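Local coordinates for arginine kinase (Anthopleura japonica, PDB 4RF6), which catalyses the reversible transfer of a phosphoryl group from ATP to L-arginine, giving phosphoarginine and ADP, and is built as two tandem phosphagen kinase units in one chain, at residues Asp109-Pro122 with Ser244-Asn258. Sequence-based numbering, arbitrary orientation.
Sequences DMNPAHVKAPDLDP and SDIGSVFSRLCRAVN
M110 and P112 pack against F250 and C254, and V115 against F250, on the helix 246-264, which lies on the antiparallel sheet of the phosphagen kinase catalytic fold; residues 109-122, in the loop before strand 127-136, run along this helix and illustrate how an irregular linker is fastened at both ends. The tight part lies around M110. Its chain, bent at chi2 and chi3, curls CE back onto C254 SG at 3.6 Å and against V257 CB. SD makes an oblique Met-aromatic contact with F250, while V115 CG2 approaches the same ring 3.9 Å from CE2. P112 brings CD to 3.6 Å from C254 CB, and N258 ND2 gives M110 O a nearly straight hydrogen bond (168°) in its own amide plane. From A117 on, apolar contacts become few and waters fill in between backbone groups. One molecule bridges A117 O, D245 OD1 and G247 N, joining the loop to the helix start, where D245 as N-cap also accepts from S248 N; a second links L120 N to S244 O. At this end D119 and D245 stack their carboxylates, planes 19° apart, and the like charges are probably offset by these donors and S244 OG. That hydroxyl ties the end down, accepting from D121 N at 3.0 Å and donating to D119 OD1 at 2.7 Å from above the carboxylate plane.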
loop_
_atom_site.group_PDB
_atom_site.type_symbol
_atom_site.label_atom_id
_atom_site.label_comp_id
_atom_site.label_asym_id
_atom_site.label_seq_id
_atom_site.Cartn_x
_atom_site.Cartn_y
_atom_site.Cartn_z
ATOM N N ASP A 109 -15.424 -3.328 -25.340
ATOM C CA ASP A 109 -14.342 -4.291 -25.518
ATOM C C ASP A 109 -13.743 -4.645 -24.163
ATOM O O ASP A 109 -12.984 -3.868 -23.576
ATOM C CB ASP A 109 -13.268 -3.755 -26.477
ATOM C CG ASP A 109 -12.176 -4.776 -26.772
ATOM O OD1 ASP A 109 -12.279 -5.930 -26.296
ATOM O OD2 ASP A 109 -11.215 -4.416 -27.490
ATOM N N MET A 110 -14.098 -5.832 -23.683
ATOM C CA MET A 110 -13.631 -6.326 -22.398
ATOM C C MET A 110 -12.686 -7.514 -22.569
ATOM O O MET A 110 -12.675 -8.430 -21.743
ATOM C CB MET A 110 -14.818 -6.710 -21.513
ATOM C CG MET A 110 -15.543 -5.520 -20.901
ATOM S SD MET A 110 -14.545 -4.654 -19.675
ATOM C CE MET A 110 -14.581 -5.843 -18.340
ATOM N N ASN A 111 -11.900 -7.497 -23.642
ATOM C CA ASN A 111 -10.856 -8.497 -23.846
ATOM C C ASN A 111 -9.501 -7.932 -23.437
ATOM O O ASN A 111 -8.891 -7.166 -24.186
ATOM C CB ASN A 111 -10.812 -8.964 -25.306
ATOM C CG ASN A 111 -9.928 -10.185 -25.504
ATOM O OD1 ASN A 111 -8.993 -10.428 -24.738
ATOM N ND2 ASN A 111 -10.220 -10.962 -26.540
ATOM N N PRO A 112 -9.018 -8.331 -22.249
ATOM C CA PRO A 112 -7.769 -7.817 -21.673
ATOM C C PRO A 112 -6.550 -8.115 -22.537
ATOM O O PRO A 112 -5.536 -7.438 -22.395
ATOM C CB PRO A 112 -7.663 -8.575 -20.343
ATOM C CG PRO A 112 -8.454 -9.817 -20.549
ATOM C CD PRO A 112 -9.604 -9.396 -21.417
ATOM N N ALA A 113 -6.642 -9.111 -23.413
ATOM C CA ALA A 113 -5.536 -9.452 -24.308
ATOM C C ALA A 113 -5.317 -8.381 -25.380
ATOM O O ALA A 113 -4.285 -8.368 -26.056
ATOM C CB ALA A 113 -5.771 -10.810 -24.949
ATOM N N HIS A 114 -6.299 -7.498 -25.549
ATOM C CA HIS A 114 -6.185 -6.400 -26.506
ATOM C C HIS A 114 -5.376 -5.244 -25.921
ATOM O O HIS A 114 -5.008 -4.297 -26.628
ATOM C CB HIS A 114 -7.571 -5.912 -26.937
ATOM C CG HIS A 114 -8.314 -6.883 -27.800
ATOM N ND1 HIS A 114 -9.565 -6.617 -28.313
ATOM C CD2 HIS A 114 -7.978 -8.118 -28.245
ATOM C CE1 HIS A 114 -9.972 -7.649 -29.032
ATOM N NE2 HIS A 114 -9.027 -8.571 -29.008
ATOM N N VAL A 115 -5.105 -5.331 -24.621
ATOM C CA VAL A 115 -4.303 -4.325 -23.933
ATOM C C VAL A 115 -2.835 -4.741 -23.909
ATOM O O VAL A 115 -2.507 -5.879 -23.573
ATOM C CB VAL A 115 -4.820 -4.075 -22.495
ATOM C CG1 VAL A 115 -3.791 -3.315 -21.668
ATOM C CG2 VAL A 115 -6.151 -3.323 -22.532
ATOM N N LYS A 116 -1.956 -3.819 -24.281
ATOM C CA LYS A 116 -0.524 -4.080 -24.248
ATOM C C LYS A 116 0.080 -3.218 -23.149
ATOM O O LYS A 116 0.326 -2.026 -23.346
ATOM C CB LYS A 116 0.109 -3.754 -25.602
ATOM C CG LYS A 116 -0.600 -4.406 -26.790
ATOM C CD LYS A 116 -0.710 -5.918 -26.604
ATOM C CE LYS A 116 -1.168 -6.628 -27.880
ATOM N NZ LYS A 116 -2.640 -6.536 -28.108
ATOM N N ALA A 117 0.303 -3.817 -21.983
ATOM C CA ALA A 117 0.736 -3.049 -20.819
ATOM C C ALA A 117 1.788 -3.755 -19.978
ATOM O O ALA A 117 1.479 -4.290 -18.909
ATOM C CB ALA A 117 -0.464 -2.691 -19.956
ATOM N N PRO A 118 3.042 -3.757 -20.451
ATOM C CA PRO A 118 4.139 -4.255 -19.615
ATOM C C PRO A 118 4.248 -3.396 -18.358
ATOM O O PRO A 118 4.202 -2.169 -18.482
ATOM C CB PRO A 118 5.373 -4.033 -20.492
ATOM C CG PRO A 118 4.854 -3.948 -21.893
ATOM C CD PRO A 118 3.498 -3.326 -21.785
ATOM N N ASP A 119 4.395 -4.017 -17.188
ATOM C CA ASP A 119 4.371 -3.298 -15.908
ATOM C C ASP A 119 5.290 -2.068 -15.877
ATOM O O ASP A 119 6.509 -2.187 -16.017
ATOM C CB ASP A 119 4.705 -4.251 -14.754
ATOM C CG ASP A 119 4.292 -3.696 -13.398
ATOM O OD1 ASP A 119 3.522 -2.710 -13.359
ATOM O OD2 ASP A 119 4.732 -4.258 -12.374
ATOM N N LEU A 120 4.692 -0.892 -15.696
ATOM C CA LEU A 120 5.409 0.385 -15.804
ATOM C C LEU A 120 6.481 0.595 -14.741
ATOM O O LEU A 120 7.576 1.081 -15.042
ATOM C CB LEU A 120 4.425 1.560 -15.745
ATOM C CG LEU A 120 3.578 1.798 -16.988
ATOM C CD1 LEU A 120 2.546 2.896 -16.771
ATOM C CD2 LEU A 120 4.476 2.131 -18.165
ATOM N N ASP A 121 6.163 0.230 -13.504
ATOM C CA ASP A 121 6.957 0.666 -12.361
ATOM C C ASP A 121 6.962 -0.371 -11.233
ATOM O O ASP A 121 6.404 -0.133 -10.163
ATOM C CB ASP A 121 6.380 1.997 -11.877
ATOM C CG ASP A 121 7.168 2.613 -10.750
ATOM O OD1 ASP A 121 8.389 2.351 -10.646
ATOM O OD2 ASP A 121 6.548 3.371 -9.972
ATOM N N PRO A 122 7.594 -1.535 -11.473
ATOM C CA PRO A 122 7.614 -2.607 -10.472
ATOM C C PRO A 122 8.394 -2.197 -9.235
ATOM O O PRO A 122 8.129 -2.706 -8.148
ATOM C CB PRO A 122 8.378 -3.741 -11.175
ATOM C CG PRO A 122 8.369 -3.398 -12.623
ATOM C CD PRO A 122 8.347 -1.902 -12.685
ATOM N N SER A 244 1.809 -0.527 -9.906
ATOM C CA SER A 244 1.563 0.047 -11.227
ATOM C C SER A 244 0.924 -0.905 -12.240
ATOM O O SER A 244 0.623 -0.501 -13.364
ATOM C CB SER A 244 2.897 0.527 -11.803
ATOM O OG SER A 244 3.841 -0.536 -11.808
ATOM N N ASP A 245 0.740 -2.168 -11.863
ATOM C CA ASP A 245 0.407 -3.203 -12.842
ATOM C C ASP A 245 -1.047 -3.142 -13.333
ATOM O O ASP A 245 -1.851 -4.028 -13.040
ATOM C CB ASP A 245 0.729 -4.584 -12.262
ATOM C CG ASP A 245 0.922 -5.639 -13.333
ATOM O OD1 ASP A 245 0.530 -5.395 -14.495
ATOM O OD2 ASP A 245 1.454 -6.718 -12.998
ATOM N N ILE A 246 -1.378 -2.106 -14.097
ATOM C CA ILE A 246 -2.740 -1.936 -14.592
ATOM C C ILE A 246 -3.161 -3.087 -15.514
ATOM O O ILE A 246 -4.352 -3.395 -15.628
ATOM C CB ILE A 246 -2.935 -0.554 -15.284
ATOM C CG1 ILE A 246 -4.415 -0.308 -15.596
ATOM C CG2 ILE A 246 -2.093 -0.442 -16.541
ATOM C CD1 ILE A 246 -4.709 1.069 -16.152
ATOM N N GLY A 247 -2.184 -3.726 -16.156
ATOM C CA GLY A 247 -2.461 -4.884 -16.992
ATOM C C GLY A 247 -3.076 -6.018 -16.190
ATOM O O GLY A 247 -4.106 -6.590 -16.567
ATOM N N SER A 248 -2.445 -6.336 -15.065
ATOM C CA SER A 248 -2.947 -7.385 -14.179
ATOM C C SER A 248 -4.291 -7.015 -13.543
ATOM O O SER A 248 -5.160 -7.870 -13.365
ATOM C CB SER A 248 -1.916 -7.699 -13.096
ATOM O OG SER A 248 -2.471 -8.515 -12.084
ATOM N N VAL A 249 -4.453 -5.739 -13.200
ATOM C CA VAL A 249 -5.695 -5.246 -12.603
ATOM C C VAL A 249 -6.875 -5.392 -13.571
ATOM O O VAL A 249 -7.967 -5.809 -13.180
ATOM C CB VAL A 249 -5.569 -3.772 -12.173
ATOM C CG1 VAL A 249 -6.939 -3.184 -11.833
ATOM C CG2 VAL A 249 -4.620 -3.625 -10.991
ATOM N N PHE A 250 -6.646 -5.039 -14.832
ATOM C CA PHE A 250 -7.687 -5.107 -15.847
ATOM C C PHE A 250 -7.993 -6.551 -16.223
ATOM O O PHE A 250 -9.143 -6.900 -16.503
ATOM C CB PHE A 250 -7.285 -4.309 -17.088
ATOM C CG PHE A 250 -8.394 -4.156 -18.095
ATOM C CD1 PHE A 250 -9.627 -3.641 -17.714
ATOM C CD2 PHE A 250 -8.200 -4.515 -19.422
ATOM C CE1 PHE A 250 -10.655 -3.498 -18.637
ATOM C CE2 PHE A 250 -9.218 -4.374 -20.356
ATOM C CZ PHE A 250 -10.449 -3.863 -19.963
ATOM N N SER A 251 -6.958 -7.386 -16.230
ATOM C CA SER A 251 -7.129 -8.814 -16.488
ATOM C C SER A 251 -8.061 -9.446 -15.450
ATOM O O SER A 251 -9.009 -10.153 -15.803
ATOM C CB SER A 251 -5.769 -9.523 -16.487
ATOM O OG SER A 251 -5.918 -10.920 -16.615
ATOM N N ARG A 252 -7.778 -9.180 -14.176
ATOM C CA ARG A 252 -8.585 -9.674 -13.065
ATOM C C ARG A 252 -10.016 -9.146 -13.162
ATOM O O ARG A 252 -10.980 -9.892 -12.955
ATOM C CB ARG A 252 -7.938 -9.274 -11.731
ATOM C CG ARG A 252 -8.696 -9.720 -10.483
ATOM C CD ARG A 252 -7.835 -9.597 -9.227
ATOM N NE ARG A 252 -7.426 -8.217 -8.965
ATOM C CZ ARG A 252 -6.179 -7.764 -9.079
ATOM N NH1 ARG A 252 -5.199 -8.579 -9.446
ATOM N NH2 ARG A 252 -5.909 -6.492 -8.817
ATOM N N LEU A 253 -10.152 -7.863 -13.495
ATOM C CA LEU A 253 -11.472 -7.264 -13.674
ATOM C C LEU A 253 -12.249 -7.995 -14.761
ATOM O O LEU A 253 -13.381 -8.443 -14.541
ATOM C CB LEU A 253 -11.360 -5.782 -14.035
ATOM C CG LEU A 253 -12.705 -5.084 -14.246
ATOM C CD1 LEU A 253 -13.536 -5.143 -12.977
ATOM C CD2 LEU A 253 -12.529 -3.641 -14.703
ATOM N N CYS A 254 -11.629 -8.117 -15.932
ATOM C CA CYS A 254 -12.273 -8.744 -17.080
ATOM C C CYS A 254 -12.695 -10.179 -16.796
ATOM O O CYS A 254 -13.820 -10.574 -17.114
ATOM C CB CYS A 254 -11.358 -8.683 -18.299
ATOM S SG CYS A 254 -11.281 -7.027 -19.011
ATOM N N ARG A 255 -11.795 -10.946 -16.188
ATOM C CA ARG A 255 -12.082 -12.332 -15.821
ATOM C C ARG A 255 -13.403 -12.452 -15.062
ATOM O O ARG A 255 -14.241 -13.295 -15.383
ATOM C CB ARG A 255 -10.935 -12.912 -14.990
ATOM C CG ARG A 255 -10.102 -13.963 -15.720
ATOM C CD ARG A 255 -8.624 -13.843 -15.369
ATOM N NE ARG A 255 -8.413 -13.827 -13.923
ATOM C CZ ARG A 255 -7.411 -13.196 -13.321
ATOM N NH1 ARG A 255 -6.518 -12.524 -14.035
ATOM N NH2 ARG A 255 -7.305 -13.231 -12.002
ATOM N N ALA A 256 -13.599 -11.585 -14.073
ATOM C CA ALA A 256 -14.816 -11.623 -13.264
ATOM C C ALA A 256 -16.043 -11.122 -14.022
ATOM O O ALA A 256 -17.113 -11.732 -13.952
ATOM C CB ALA A 256 -14.628 -10.832 -11.984
ATOM N N VAL A 257 -15.892 -9.999 -14.724
ATOM C CA VAL A 257 -17.014 -9.365 -15.411
ATOM C C VAL A 257 -17.536 -10.233 -16.558
ATOM O O VAL A 257 -18.747 -10.397 -16.728
ATOM C CB VAL A 257 -16.646 -7.956 -15.930
ATOM C CG1 VAL A 257 -17.783 -7.378 -16.763
ATOM C CG2 VAL A 257 -16.315 -7.022 -14.761
ATOM N N ASN A 258 -16.618 -10.793 -17.340
ATOM C CA ASN A 258 -17.004 -11.662 -18.448
ATOM C C ASN A 258 -17.742 -12.921 -17.981
ATOM O O ASN A 258 -18.676 -13.381 -18.640
ATOM C CB ASN A 258 -15.782 -12.011 -19.311
ATOM C CG ASN A 258 -15.305 -10.836 -20.151
ATOM O OD1 ASN A 258 -16.098 -9.987 -20.553
ATOM N ND2 ASN A 258 -14.004 -10.784 -20.418
HETATM O O HOH W 1 -4.997 -6.146 -19.294
HETATM O O HOH W 2 0.640 -3.455 -16.549
HETATM O O HOH W 3 1.815 -0.667 -15.925
#